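Long-range contacts in blood group a-and b-cleaving endo-beta-galactosidase (Streptococcus pneumoniae, PDB 2YGL), which probably binds host carbohydrate through the tandem CBM51 modules modelled here, as part of a family 98 glycoside hydrolase that cleaves blood group A and B antigens: residues G62-S67 with G158-F163; P68-Y73 with K145-S150; E81-Y86 with A164-I169; V103-I108 with K149-E154; I108-K113 with V137-N142. All coordinates share one frame; numbering follows the deposited sequence.

How the interactions relate
All five contacts lie in the first of the two modules, a beta sandwich of two antiparallel sheets. Interactions 1 and 3 both use strand 160-171 and belong to one sheet; interactions 2 and 4 share strand 145-151 and build the other. Interaction 5 reaches between the sheets. Interactions 1 and 2 are mostly buried, whereas 3, 4 and 5 are partly so. Backbone hydrogen bonds dominate interactions 1 to 4, while interaction 5 rests on aliphatic contact. Charge gathers on the outward face of interaction 4, and calcium binds where interactions 1 and 4 meet. Phe83 of interaction 3 packs on Ile146 and Leu148 of interaction 2, across the sandwich.

Interaction 1. Residues G62-S67 with G158-F163; sequences GTVADS and GDEVVF. With CA (calcium ion), chain C.
Strands 62-64 and 160-163 run antiparallel with their axes 4.7 Å apart, and Thr63 N gives a nearly straight hydrogen bond of 2.9 Å to Val161 O. Farther along, Ala65 N reaches Asp159 O at 3.2 Å, and this donor lies in the carbonyl plane. The same Asp159 O takes a CA-H...O contact from Val64 CA.

On the inner face Thr63 and Val161 stand side by side, pointing the same way. With OG1 of Thr63 anti to the backbone N (chi1 -169°), its methyl CG2 is set against Val161, 4.0 Å from Val161 CB, and also meets the edge of the Phe163 ring. The hydroxyl OG1 bonds to Ser69 OG of the facing sheet. Ala65 CB fits between Asp159 CB and Val161 CG2, touching the latter at 4.1 Å.

On the other face Val64 CG2 lies 3.7 Å from Glu160 OE2, a carboxylate oxygen that is hydrogen-bonded to Thr35. A water within hydrogen-bonding distance of Thr63 O and Glu160 OE1 can bridge them, though its nearby acceptors outnumber its protons.

Asp159 turns its carboxylate to the calcium ion, which OD2 binds at 2.3 Å; two waters and the carbonyls of Val102, Ala152 and His155 complete the site. Asp159 therefore serves both partners at once: its carbonyl holds the segment 62-67 while its negative charge probably helps balance the calcium.

Interaction 2. Residues P68-Y73 with K145-S150; sequences PSVISY and KISLKS
Ser72 OG is held by both Ser147 OG, 2.7 Å away, and a water that also makes a weak bond with Lys145 NZ. The pair sits in an antiparallel beta arrangement, strands 69-73 and 145-150 of the five-stranded sheet of the sandwich. Both serine oxygens lie anti to their own carbonyl carbons (chi1 -59° for Ser72), which turns them toward each other across a non-hydrogen-bonded pair. The extended chain of Lys145 runs alongside, its CE 3.7 Å from Ser72 OG.

Three hydrogen-bonded pairs, Ser69 with Ser150, Ile71 with Leu148 and Tyr73 with Ile146, stitch the backbones together with two bonds each. The shortest of the six joins Leu148 N to Ile71 O at 2.8 Å.

Faces differ in chemistry. Inward, Tyr73 CB rests on Ile146 CG2 at 4.0 Å, and Ile71 packs beside Leu148, whose side chain goes on to touch Phe163 of the other sheet. Outward, Val70 CG2 lies along Lys149 CG, and the lysine bends at chi3 (78°) and ends in a salt bridge to Glu109.

At the calcium-side end, one water donates to Ser69 O at 3.0 Å and also hydrogen-bonds Ser150 OG.

Interaction 3. Residues E81-Y86 with A164-I169; sequences EKFETY and ADAKLI
Two beta bulges mark this antiparallel pairing of strands 82-86 and 166-169, in the sheet of the sandwich that strand 160-171 runs through. In the classic bulge at one end Ile169 O accepts from two successive backbone nitrogens, Glu81 N at 2.8 Å and Lys82 N at 3.0 Å. The other shifts the register by one residue between Glu84 and Tyr86, where the second strand turns a corner at Asp165.

At that corner Ala164 O also has two donors. Tyr86 N comes in the carbonyl plane, whereas Thr85 OG1, 2.9 Å away, approaches from above it. Placing OG1 anti to the backbone N (chi1 -166°) brings the hydroxyl to that oxygen from outside the carbonyl plane and close to Ala166 CB.

Toward the core, Phe83 crosses Leu168 obliquely, and Leu168 CD2 lies at the ring edge, 3.7 Å from Phe83 CD1. On the outer face Ile169 CD1 comes to 3.3 Å from Glu84 OE1, while Glu84 OE2 bonds to Ser136 of strand 133-138, the neighbour of 82-87 in the sheet. A salt bridge between Lys167 NZ and Asp165 OD2, 3.2 Å apart, spans the corner. Tyr86 presents its ring edge to Ala164 O, and Lys55 makes a cation-pi contact with that ring.

Doubly gripped carbonyls at both bulges thus keep the backbone hydrogen-bonded where regular pairing fails.

Interaction 4. Residues V103-I108 with K149-E154; sequences VDRIEI and KSFAGE. With CA (calcium ion), chain C.
The guanidinium of Arg105 lies flat on the Phe151 ring, the two planes 30° apart and CZ 3.8 Å from the ring centroid, a cation-pi stack. NH2 sits over the ring centre. CG stands anti to the backbone N (chi1 -160°), and the bend at chi3 (71°) folds the head over the phenyl face. Glu107 holds that head from the side: Arg105 NE donates a hydrogen bond of 2.8 Å, part of a salt bridge, to Glu107 OE2 from above the carboxylate plane. The other oxygen, OE1, makes a weak 3.3 Å salt bridge to Lys149 NZ, whose stronger partner is Glu109.

Beneath these side chains Phe151 N donates to Arg105 O at 2.7 Å. Asp104 N and Arg105 N both face Phe151 O through weak bonds, a classic beta bulge. Beyond it Asp104 OD2 rests against Gly153 CA, and a water links Asp104 OD1 to Glu154 N. Ala152 O binds calcium at 2.3 Å, placing this bulged strand end at the metal site of the NPCBM-type beta sandwich.

Interaction 5. Residues I108-K113 with V137-N142; sequences IEIDGK and VTIPQN
At one end of the beta sandwich Ile110 reaches from the five-stranded sheet to Ile139 and Pro140, which follow strand 133-138 of the other sheet. The contact is chiefly aliphatic. Ile110 CD1 is the atom that does the touching: it lies 3.8 Å from Ile139 CG1 and 4.3 Å from Pro140 CD, with Thr138 O at about the same distance, 4.2 Å. The two isoleucines cross at about a right angle, the end of Ile110 meeting the middle of the Ile139 chain at CG1. In Ile110, CG1 is anti to the carbonyl carbon (chi1 -61°) and the chain then runs out nearly straight (chi2 167°), which carries CD1 to the chain that leaves strand 133-138. Ile139 also packs on Phe83 and Phe80, and Ile110 on Ile146 and Val115, which joins this small patch to the core between the sheets.

Backbone bonding here stays within the segment 108-113. A type I' turn from Ile110 to Lys113 forms the hairpin leading into strand 113-117, closed by bonds in both directions between Ile110 and Lys113; Ile110 N to Lys113 O is 2.8 Å.

The polar groups lie toward the exposed turn. Asp111 points its carboxylate at the start of strand 145-151, where OD1 takes the N-H of Lys145 and OD2 that of Lys144, just ahead of it. Across the contact Asp111 OD2 comes no closer than 4.5 Å to Asn142 O.

Interaction 1. Residues G62-S67 with G158-F163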
# COMPACT_ATOMS: atom_id res chain seq x y z
N GLY A 62 -12.72 12.92 -22.14
CA GLY A 62 -12.80 13.79 -23.31
C GLY A 62 -13.27 15.19 -22.96
O GLY A 62 -14.35 15.37 -22.39
N THR A 63 -12.45 16.18 -23.29
CA THR A 63 -12.75 17.58 -22.99
C THR A 63 -12.52 18.50 -24.19
O THR A 63 -12.05 18.06 -25.24
CB THR A 63 -11.92 18.08 -21.76
OG1 THR A 63 -12.41 19.35 -21.33
CG2 THR A 63 -10.42 18.19 -22.10
N VAL A 64 -12.88 19.77 -24.02
CA VAL A 64 -12.46 20.83 -24.92
C VAL A 64 -11.52 21.76 -24.14
O VAL A 64 -11.84 22.18 -23.03
CB VAL A 64 -13.66 21.62 -25.49
CG1 VAL A 64 -13.20 22.87 -26.25
CG2 VAL A 64 -14.50 20.74 -26.40
N ALA A 65 -10.36 22.05 -24.72
CA ALA A 65 -9.36 22.89 -24.08
C ALA A 65 -9.85 24.32 -23.87
O ALA A 65 -10.69 24.82 -24.63
CB ALA A 65 -8.06 22.88 -24.88
N ASP A 66 -9.35 24.96 -22.82
CA ASP A 66 -9.63 26.37 -22.55
C ASP A 66 -8.33 27.07 -22.15
O ASP A 66 -7.27 26.77 -22.71
CB ASP A 66 -10.71 26.52 -21.48
CG ASP A 66 -11.62 27.73 -21.71
OD1 ASP A 66 -11.39 28.47 -22.69
OD2 ASP A 66 -12.56 27.93 -20.92
N SER A 67 -8.38 27.99 -21.19
CA SER A 67 -7.18 28.71 -20.77
C SER A 67 -6.94 28.78 -19.25
O SER A 67 -6.84 29.88 -18.70
CB SER A 67 -7.17 30.12 -21.38
OG SER A 67 -6.91 30.06 -22.78
N GLY A 158 -12.41 23.12 -32.30
CA GLY A 158 -11.88 21.80 -32.64
C GLY A 158 -10.88 21.19 -31.66
O GLY A 158 -10.29 20.15 -31.94
N ASP A 159 -10.70 21.84 -30.50
CA ASP A 159 -9.73 21.38 -29.51
C ASP A 159 -10.25 20.22 -28.66
O ASP A 159 -10.40 20.34 -27.44
CB ASP A 159 -9.28 22.53 -28.62
CG ASP A 159 -8.51 23.59 -29.37
OD1 ASP A 159 -8.14 23.38 -30.55
OD2 ASP A 159 -8.25 24.66 -28.78
N GLU A 160 -10.49 19.09 -29.33
CA GLU A 160 -11.01 17.89 -28.68
C GLU A 160 -9.87 17.13 -28.01
O GLU A 160 -9.38 16.13 -28.53
CB GLU A 160 -11.71 17.00 -29.71
CG GLU A 160 -12.90 17.64 -30.42
CD GLU A 160 -14.14 17.69 -29.56
OE1 GLU A 160 -14.49 16.66 -28.94
OE2 GLU A 160 -14.78 18.76 -29.52
N VAL A 161 -9.43 17.63 -26.85
CA VAL A 161 -8.36 17.00 -26.09
C VAL A 161 -8.90 15.75 -25.40
O VAL A 161 -9.91 15.80 -24.69
CB VAL A 161 -7.72 17.96 -25.05
CG1 VAL A 161 -6.82 17.20 -24.07
CG2 VAL A 161 -6.92 19.05 -25.75
N VAL A 162 -8.22 14.63 -25.62
CA VAL A 162 -8.54 13.40 -24.92
C VAL A 162 -7.37 12.91 -24.08
O VAL A 162 -6.21 12.93 -24.52
CB VAL A 162 -9.02 12.26 -25.86
CG1 VAL A 162 -10.44 12.53 -26.34
CG2 VAL A 162 -8.07 12.07 -27.04
N PHE A 163 -7.69 12.49 -22.86
CA PHE A 163 -6.76 11.80 -22.00
C PHE A 163 -7.11 10.32 -22.12
O PHE A 163 -7.83 9.77 -21.28
CB PHE A 163 -6.87 12.33 -20.56
CG PHE A 163 -6.60 13.81 -20.43
CD1 PHE A 163 -7.61 14.75 -20.66
CD2 PHE A 163 -5.33 14.28 -20.07
CE1 PHE A 163 -7.36 16.12 -20.54
CE2 PHE A 163 -5.07 15.65 -19.95
CZ PHE A 163 -6.09 16.57 -20.19
CA CA C . -6.98 26.13 -30.03
O HOH W 1 -12.71 15.57 -26.60
O HOH W 2 -6.06 27.89 -31.10
O HOH W 3 -8.26 25.92 -32.04

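Interaction 2. Residues P68-Y73 with K145-S150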
# COMPACT_ATOMS: atom_id res chain seq x y z
N PRO A 68 -6.83 27.62 -18.57
CA PRO A 68 -6.98 26.27 -19.10
C PRO A 68 -8.33 25.62 -18.81
O PRO A 68 -9.09 26.12 -17.97
CB PRO A 68 -5.88 25.49 -18.37
CG PRO A 68 -5.73 26.23 -17.04
CD PRO A 68 -6.32 27.61 -17.19
N SER A 69 -8.63 24.54 -19.52
CA SER A 69 -9.65 23.58 -19.10
C SER A 69 -9.00 22.72 -18.02
O SER A 69 -7.88 22.25 -18.20
CB SER A 69 -10.09 22.72 -20.28
OG SER A 69 -10.60 21.46 -19.86
N VAL A 70 -9.70 22.53 -16.91
CA VAL A 70 -9.15 21.80 -15.76
C VAL A 70 -10.10 20.71 -15.26
O VAL A 70 -11.27 20.97 -14.98
CB VAL A 70 -8.78 22.76 -14.58
CG1 VAL A 70 -8.38 21.98 -13.33
CG2 VAL A 70 -7.66 23.71 -14.98
N ILE A 71 -9.59 19.48 -15.16
CA ILE A 71 -10.32 18.37 -14.55
C ILE A 71 -9.49 17.82 -13.39
O ILE A 71 -8.38 17.31 -13.59
CB ILE A 71 -10.65 17.27 -15.59
CG1 ILE A 71 -11.37 17.87 -16.80
CG2 ILE A 71 -11.52 16.19 -14.95
CD1 ILE A 71 -11.03 17.21 -18.11
N SER A 72 -10.03 17.94 -12.18
CA SER A 72 -9.30 17.58 -10.96
C SER A 72 -9.93 16.42 -10.22
O SER A 72 -11.16 16.25 -10.22
CB SER A 72 -9.21 18.79 -10.03
OG SER A 72 -8.55 19.87 -10.66
N TYR A 73 -9.08 15.62 -9.57
CA TYR A 73 -9.53 14.49 -8.76
C TYR A 73 -8.87 14.51 -7.38
O TYR A 73 -7.68 14.80 -7.25
CB TYR A 73 -9.20 13.16 -9.46
CG TYR A 73 -9.93 12.94 -10.76
CD1 TYR A 73 -9.44 13.47 -11.96
CD2 TYR A 73 -11.12 12.21 -10.81
CE1 TYR A 73 -10.11 13.27 -13.16
CE2 TYR A 73 -11.79 12.00 -12.01
CZ TYR A 73 -11.28 12.54 -13.18
OH TYR A 73 -11.94 12.35 -14.37
N LYS A 145 -4.27 16.06 -4.66
CA LYS A 145 -5.02 16.55 -5.82
C LYS A 145 -4.22 16.41 -7.12
O LYS A 145 -3.09 16.90 -7.21
CB LYS A 145 -5.40 18.02 -5.60
CG LYS A 145 -6.41 18.58 -6.58
CD LYS A 145 -6.56 20.08 -6.38
CE LYS A 145 -7.80 20.61 -7.07
NZ LYS A 145 -8.04 22.04 -6.70
N ILE A 146 -4.82 15.75 -8.10
CA ILE A 146 -4.24 15.67 -9.44
C ILE A 146 -5.12 16.41 -10.45
O ILE A 146 -6.35 16.26 -10.44
CB ILE A 146 -3.93 14.20 -9.88
CG1 ILE A 146 -3.12 14.18 -11.18
CG2 ILE A 146 -5.22 13.36 -9.98
CD1 ILE A 146 -2.44 12.84 -11.50
N SER A 147 -4.49 17.21 -11.30
CA SER A 147 -5.20 18.05 -12.25
C SER A 147 -4.79 17.81 -13.70
O SER A 147 -3.60 17.79 -14.03
CB SER A 147 -5.02 19.53 -11.90
OG SER A 147 -5.85 19.89 -10.82
N LEU A 148 -5.80 17.62 -14.55
CA LEU A 148 -5.63 17.48 -15.99
C LEU A 148 -5.92 18.82 -16.65
O LEU A 148 -7.07 19.28 -16.66
CB LEU A 148 -6.56 16.38 -16.53
CG LEU A 148 -6.13 14.91 -16.47
CD1 LEU A 148 -5.64 14.46 -15.09
CD2 LEU A 148 -7.28 14.02 -16.93
N LYS A 149 -4.88 19.44 -17.21
CA LYS A 149 -4.98 20.80 -17.75
C LYS A 149 -4.72 20.83 -19.25
O LYS A 149 -3.77 20.21 -19.73
CB LYS A 149 -3.99 21.72 -17.04
CG LYS A 149 -4.18 21.83 -15.53
CD LYS A 149 -2.96 22.44 -14.84
CE LYS A 149 -2.92 23.96 -14.99
NZ LYS A 149 -1.65 24.53 -14.44
N SER A 150 -5.56 21.55 -19.98
CA SER A 150 -5.37 21.72 -21.42
C SER A 150 -5.54 23.17 -21.86
O SER A 150 -6.53 23.82 -21.50
CB SER A 150 -6.28 20.78 -22.23
OG SER A 150 -7.64 20.93 -21.86
O HOH W 4 -8.29 19.55 -19.40
O HOH W 5 -9.23 22.25 -9.65

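Interaction 3. Residues E81-Y86 with A164-I169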
# COMPACT_ATOMS: atom_id res chain seq x y z
N GLU A 81 0.42 5.48 -6.92
CA GLU A 81 1.87 5.60 -7.12
C GLU A 81 2.23 6.20 -8.47
O GLU A 81 3.26 6.87 -8.61
CB GLU A 81 2.53 4.23 -6.95
CG GLU A 81 2.37 3.63 -5.56
CD GLU A 81 2.55 2.12 -5.53
OE1 GLU A 81 3.36 1.58 -6.31
OE2 GLU A 81 1.87 1.46 -4.71
N LYS A 82 1.39 5.95 -9.48
CA LYS A 82 1.63 6.42 -10.84
C LYS A 82 0.36 6.92 -11.51
O LYS A 82 -0.75 6.46 -11.19
CB LYS A 82 2.25 5.30 -11.70
CG LYS A 82 3.69 4.93 -11.34
CD LYS A 82 4.09 3.60 -11.97
CE LYS A 82 4.81 3.78 -13.30
NZ LYS A 82 6.24 4.16 -13.12
N PHE A 83 0.53 7.86 -12.43
CA PHE A 83 -0.53 8.26 -13.34
C PHE A 83 -0.07 8.02 -14.77
O PHE A 83 1.03 8.42 -15.15
CB PHE A 83 -0.91 9.73 -13.13
CG PHE A 83 -1.83 10.28 -14.20
CD1 PHE A 83 -3.17 9.91 -14.24
CD2 PHE A 83 -1.34 11.16 -15.17
CE1 PHE A 83 -4.02 10.41 -15.22
CE2 PHE A 83 -2.18 11.67 -16.16
CZ PHE A 83 -3.52 11.29 -16.18
N GLU A 84 -0.92 7.36 -15.56
CA GLU A 84 -0.59 7.06 -16.95
C GLU A 84 -1.74 7.35 -17.90
O GLU A 84 -2.90 7.04 -17.60
CB GLU A 84 -0.10 5.61 -17.10
CG GLU A 84 1.26 5.37 -16.44
CD GLU A 84 1.83 3.99 -16.70
OE1 GLU A 84 1.08 3.08 -17.12
OE2 GLU A 84 3.05 3.82 -16.49
N THR A 85 -1.42 7.96 -19.04
CA THR A 85 -2.40 8.31 -20.07
C THR A 85 -1.73 8.64 -21.40
O THR A 85 -0.55 8.98 -21.45
CB THR A 85 -3.29 9.52 -19.63
OG1 THR A 85 -4.43 9.62 -20.50
CG2 THR A 85 -2.52 10.83 -19.66
N TYR A 86 -2.50 8.51 -22.48
CA TYR A 86 -2.10 9.00 -23.80
C TYR A 86 -2.85 10.30 -24.06
O TYR A 86 -4.05 10.39 -23.83
CB TYR A 86 -2.44 7.98 -24.89
CG TYR A 86 -1.68 6.68 -24.79
CD1 TYR A 86 -2.14 5.64 -23.99
CD2 TYR A 86 -0.50 6.49 -25.52
CE1 TYR A 86 -1.45 4.44 -23.90
CE2 TYR A 86 0.20 5.28 -25.44
CZ TYR A 86 -0.28 4.27 -24.63
OH TYR A 86 0.40 3.07 -24.54
N ALA A 164 -6.62 9.70 -23.19
CA ALA A 164 -6.95 8.31 -23.52
C ALA A 164 -6.31 7.33 -22.56
O ALA A 164 -5.12 7.44 -22.25
CB ALA A 164 -6.54 8.00 -24.96
N ASP A 165 -7.11 6.37 -22.09
CA ASP A 165 -6.66 5.31 -21.17
C ASP A 165 -6.20 5.85 -19.80
O ASP A 165 -5.44 5.19 -19.09
CB ASP A 165 -5.57 4.44 -21.83
CG ASP A 165 -5.39 3.11 -21.13
OD1 ASP A 165 -6.40 2.41 -20.91
OD2 ASP A 165 -4.23 2.76 -20.81
N ALA A 166 -6.69 7.04 -19.44
CA ALA A 166 -6.28 7.73 -18.22
C ALA A 166 -6.55 6.90 -16.96
O ALA A 166 -7.70 6.58 -16.65
CB ALA A 166 -6.95 9.09 -18.12
N LYS A 167 -5.47 6.55 -16.26
CA LYS A 167 -5.55 5.65 -15.11
C LYS A 167 -4.59 6.02 -13.98
O LYS A 167 -3.53 6.60 -14.22
CB LYS A 167 -5.29 4.20 -15.54
CG LYS A 167 -3.89 3.96 -16.12
CD LYS A 167 -3.61 2.49 -16.41
CE LYS A 167 -4.22 2.06 -17.73
NZ LYS A 167 -3.56 0.84 -18.28
N LEU A 168 -4.98 5.68 -12.76
CA LEU A 168 -4.10 5.78 -11.60
C LEU A 168 -3.71 4.37 -11.16
O LEU A 168 -4.56 3.48 -11.11
CB LEU A 168 -4.78 6.55 -10.46
CG LEU A 168 -5.06 8.04 -10.71
CD1 LEU A 168 -6.02 8.60 -9.69
CD2 LEU A 168 -3.77 8.85 -10.73
N ILE A 169 -2.43 4.17 -10.85
CA ILE A 169 -1.89 2.83 -10.58
C ILE A 169 -1.22 2.75 -9.21
O ILE A 169 -0.52 3.69 -8.79
CB ILE A 169 -0.87 2.40 -11.67
CG1 ILE A 169 -1.41 2.67 -13.08
CG2 ILE A 169 -0.49 0.91 -11.51
CD1 ILE A 169 -0.38 2.46 -14.18

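Interaction 4. Residues V103-I108 with K149-E154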
# COMPACT_ATOMS: atom_id res chain seq x y z
N VAL A 103 -3.93 23.01 -30.19
CA VAL A 103 -3.79 23.01 -28.74
C VAL A 103 -2.37 23.42 -28.37
O VAL A 103 -1.41 22.76 -28.77
CB VAL A 103 -4.16 21.62 -28.13
CG1 VAL A 103 -3.77 21.54 -26.65
CG2 VAL A 103 -5.65 21.35 -28.31
N ASP A 104 -2.26 24.51 -27.62
CA ASP A 104 -0.96 25.07 -27.25
C ASP A 104 -0.18 24.16 -26.30
O ASP A 104 1.01 23.94 -26.50
CB ASP A 104 -1.13 26.46 -26.63
CG ASP A 104 -1.30 27.56 -27.68
OD1 ASP A 104 -1.62 27.25 -28.86
OD2 ASP A 104 -1.13 28.74 -27.32
N ARG A 105 -0.86 23.63 -25.29
CA ARG A 105 -0.20 22.92 -24.20
C ARG A 105 -1.15 22.00 -23.43
O ARG A 105 -2.31 22.33 -23.22
CB ARG A 105 0.42 23.94 -23.25
CG ARG A 105 1.53 23.42 -22.36
CD ARG A 105 2.31 24.56 -21.73
NE ARG A 105 1.57 25.28 -20.70
CZ ARG A 105 0.98 26.47 -20.87
NH1 ARG A 105 1.03 27.08 -22.04
NH2 ARG A 105 0.34 27.04 -19.86
N ILE A 106 -0.63 20.85 -23.01
CA ILE A 106 -1.32 19.98 -22.05
C ILE A 106 -0.39 19.74 -20.86
O ILE A 106 0.78 19.39 -21.04
CB ILE A 106 -1.75 18.63 -22.69
CG1 ILE A 106 -2.75 18.86 -23.83
CG2 ILE A 106 -2.37 17.71 -21.62
CD1 ILE A 106 -3.00 17.63 -24.70
N GLU A 107 -0.92 19.94 -19.66
CA GLU A 107 -0.15 19.74 -18.44
C GLU A 107 -0.84 18.81 -17.45
O GLU A 107 -2.07 18.70 -17.44
CB GLU A 107 0.12 21.08 -17.74
CG GLU A 107 1.07 22.01 -18.47
CD GLU A 107 1.16 23.38 -17.81
OE1 GLU A 107 0.35 23.69 -16.92
OE2 GLU A 107 2.06 24.16 -18.21
N ILE A 108 -0.03 18.13 -16.64
CA ILE A 108 -0.52 17.40 -15.48
C ILE A 108 0.09 18.04 -14.24
O ILE A 108 1.30 18.26 -14.16
CB ILE A 108 -0.19 15.88 -15.55
CG1 ILE A 108 -0.72 15.25 -16.84
CG2 ILE A 108 -0.72 15.15 -14.31
CD1 ILE A 108 -2.25 15.30 -17.02
N LYS A 149 -4.88 19.44 -17.21
CA LYS A 149 -4.98 20.80 -17.75
C LYS A 149 -4.72 20.83 -19.25
O LYS A 149 -3.77 20.21 -19.73
CB LYS A 149 -3.99 21.72 -17.04
CG LYS A 149 -4.18 21.83 -15.53
CD LYS A 149 -2.96 22.44 -14.84
CE LYS A 149 -2.92 23.96 -14.99
NZ LYS A 149 -1.65 24.53 -14.44
N SER A 150 -5.56 21.55 -19.98
CA SER A 150 -5.37 21.72 -21.42
C SER A 150 -5.54 23.17 -21.86
O SER A 150 -6.53 23.82 -21.50
CB SER A 150 -6.28 20.78 -22.23
OG SER A 150 -7.64 20.93 -21.86
N PHE A 151 -4.57 23.66 -22.62
CA PHE A 151 -4.52 25.06 -23.03
C PHE A 151 -4.87 25.22 -24.51
O PHE A 151 -4.16 24.73 -25.39
CB PHE A 151 -3.14 25.66 -22.72
CG PHE A 151 -2.86 25.81 -21.24
CD1 PHE A 151 -2.35 24.75 -20.50
CD2 PHE A 151 -3.11 27.02 -20.59
CE1 PHE A 151 -2.08 24.88 -19.13
CE2 PHE A 151 -2.85 27.16 -19.22
CZ PHE A 151 -2.34 26.09 -18.49
N ALA A 152 -5.98 25.92 -24.77
CA ALA A 152 -6.55 26.07 -26.11
C ALA A 152 -5.79 27.05 -27.00
O ALA A 152 -5.82 26.92 -28.22
CB ALA A 152 -8.02 26.47 -26.02
N GLY A 153 -5.14 28.03 -26.40
CA GLY A 153 -4.47 29.08 -27.16
C GLY A 153 -5.45 30.11 -27.69
O GLY A 153 -6.36 30.53 -26.96
N GLU A 154 -5.28 30.51 -28.95
CA GLU A 154 -6.08 31.59 -29.54
C GLU A 154 -7.58 31.30 -29.58
O GLU A 154 -8.38 32.17 -29.26
CB GLU A 154 -5.56 31.94 -30.95
CG GLU A 154 -4.22 32.64 -30.96
CD GLU A 154 -3.83 33.12 -32.35
OE1 GLU A 154 -4.57 33.94 -32.94
OE2 GLU A 154 -2.77 32.68 -32.85
CA CA C . -6.98 26.13 -30.03
O HOH W 6 -3.49 28.77 -30.52
O HOH W 2 -6.06 27.89 -31.10
O HOH W 3 -8.26 25.92 -32.04

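Interaction 5. Residues I108-K113 with V137-N142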
# COMPACT_ATOMS: atom_id res chain seq x y z
N ILE A 108 -0.03 18.13 -16.64
CA ILE A 108 -0.52 17.40 -15.48
C ILE A 108 0.09 18.04 -14.24
O ILE A 108 1.30 18.26 -14.16
CB ILE A 108 -0.19 15.88 -15.55
CG1 ILE A 108 -0.72 15.25 -16.84
CG2 ILE A 108 -0.72 15.15 -14.31
CD1 ILE A 108 -2.25 15.30 -17.02
N GLU A 109 -0.78 18.36 -13.28
CA GLU A 109 -0.39 19.07 -12.07
C GLU A 109 -0.80 18.27 -10.84
O GLU A 109 -1.92 17.74 -10.79
CB GLU A 109 -1.05 20.45 -12.06
CG GLU A 109 -0.64 21.37 -10.93
CD GLU A 109 -1.24 22.76 -11.07
OE1 GLU A 109 -0.94 23.44 -12.07
OE2 GLU A 109 -2.02 23.17 -10.18
N ILE A 110 0.10 18.16 -9.87
CA ILE A 110 -0.20 17.54 -8.58
C ILE A 110 0.12 18.53 -7.46
O ILE A 110 1.27 18.95 -7.30
CB ILE A 110 0.56 16.21 -8.36
CG1 ILE A 110 0.17 15.18 -9.42
CG2 ILE A 110 0.28 15.66 -6.95
CD1 ILE A 110 1.08 13.95 -9.48
N ASP A 111 -0.91 18.89 -6.69
CA ASP A 111 -0.79 19.80 -5.54
C ASP A 111 -0.00 21.08 -5.85
O ASP A 111 0.88 21.48 -5.08
CB ASP A 111 -0.19 19.07 -4.33
CG ASP A 111 -1.03 17.88 -3.89
OD1 ASP A 111 -2.28 17.94 -3.98
OD2 ASP A 111 -0.44 16.88 -3.43
N GLY A 112 -0.32 21.71 -6.98
CA GLY A 112 0.30 22.97 -7.37
C GLY A 112 1.59 22.84 -8.15
O GLY A 112 2.15 23.84 -8.61
N LYS A 113 2.07 21.60 -8.30
CA LYS A 113 3.32 21.33 -9.02
C LYS A 113 3.06 20.71 -10.39
O LYS A 113 2.40 19.67 -10.49
CB LYS A 113 4.22 20.39 -8.20
CG LYS A 113 5.31 21.09 -7.38
CD LYS A 113 4.75 21.78 -6.15
CE LYS A 113 5.87 22.27 -5.26
NZ LYS A 113 5.34 23.03 -4.09
N VAL A 137 3.87 9.53 -14.90
CA VAL A 137 4.45 10.32 -13.81
C VAL A 137 4.28 9.64 -12.46
O VAL A 137 3.27 8.98 -12.21
CB VAL A 137 3.87 11.77 -13.75
CG1 VAL A 137 4.39 12.61 -14.90
CG2 VAL A 137 2.34 11.76 -13.71
N THR A 138 5.28 9.81 -11.60
CA THR A 138 5.22 9.30 -10.23
C THR A 138 4.36 10.22 -9.37
O THR A 138 4.44 11.45 -9.49
CB THR A 138 6.64 9.18 -9.61
OG1 THR A 138 7.52 8.53 -10.54
CG2 THR A 138 6.61 8.37 -8.32
N ILE A 139 3.53 9.62 -8.53
CA ILE A 139 2.70 10.37 -7.58
C ILE A 139 3.34 10.28 -6.20
O ILE A 139 3.63 9.18 -5.72
CB ILE A 139 1.25 9.83 -7.57
CG1 ILE A 139 0.53 10.22 -8.87
CG2 ILE A 139 0.47 10.35 -6.36
CD1 ILE A 139 -0.76 9.47 -9.11
N PRO A 140 3.58 11.45 -5.55
CA PRO A 140 4.13 11.48 -4.19
C PRO A 140 3.16 10.84 -3.20
O PRO A 140 1.95 10.96 -3.36
CB PRO A 140 4.26 12.98 -3.90
CG PRO A 140 4.29 13.63 -5.24
CD PRO A 140 3.38 12.81 -6.09
N GLN A 141 3.71 10.16 -2.19
CA GLN A 141 2.91 9.41 -1.22
C GLN A 141 1.87 10.29 -0.51
O GLN A 141 0.79 9.83 -0.15
CB GLN A 141 3.82 8.73 -0.19
CG GLN A 141 3.14 7.62 0.61
CD GLN A 141 4.07 6.98 1.65
OE1 GLN A 141 5.24 7.34 1.77
NE2 GLN A 141 3.53 6.02 2.40
N ASN A 142 2.22 11.56 -0.35
CA ASN A 142 1.38 12.54 0.34
C ASN A 142 0.32 13.22 -0.54
O ASN A 142 -0.50 14.00 -0.03
CB ASN A 142 2.27 13.62 0.97
CG ASN A 142 3.49 13.94 0.11
OD1 ASN A 142 4.53 13.29 0.23
ND2 ASN A 142 3.36 14.93 -0.76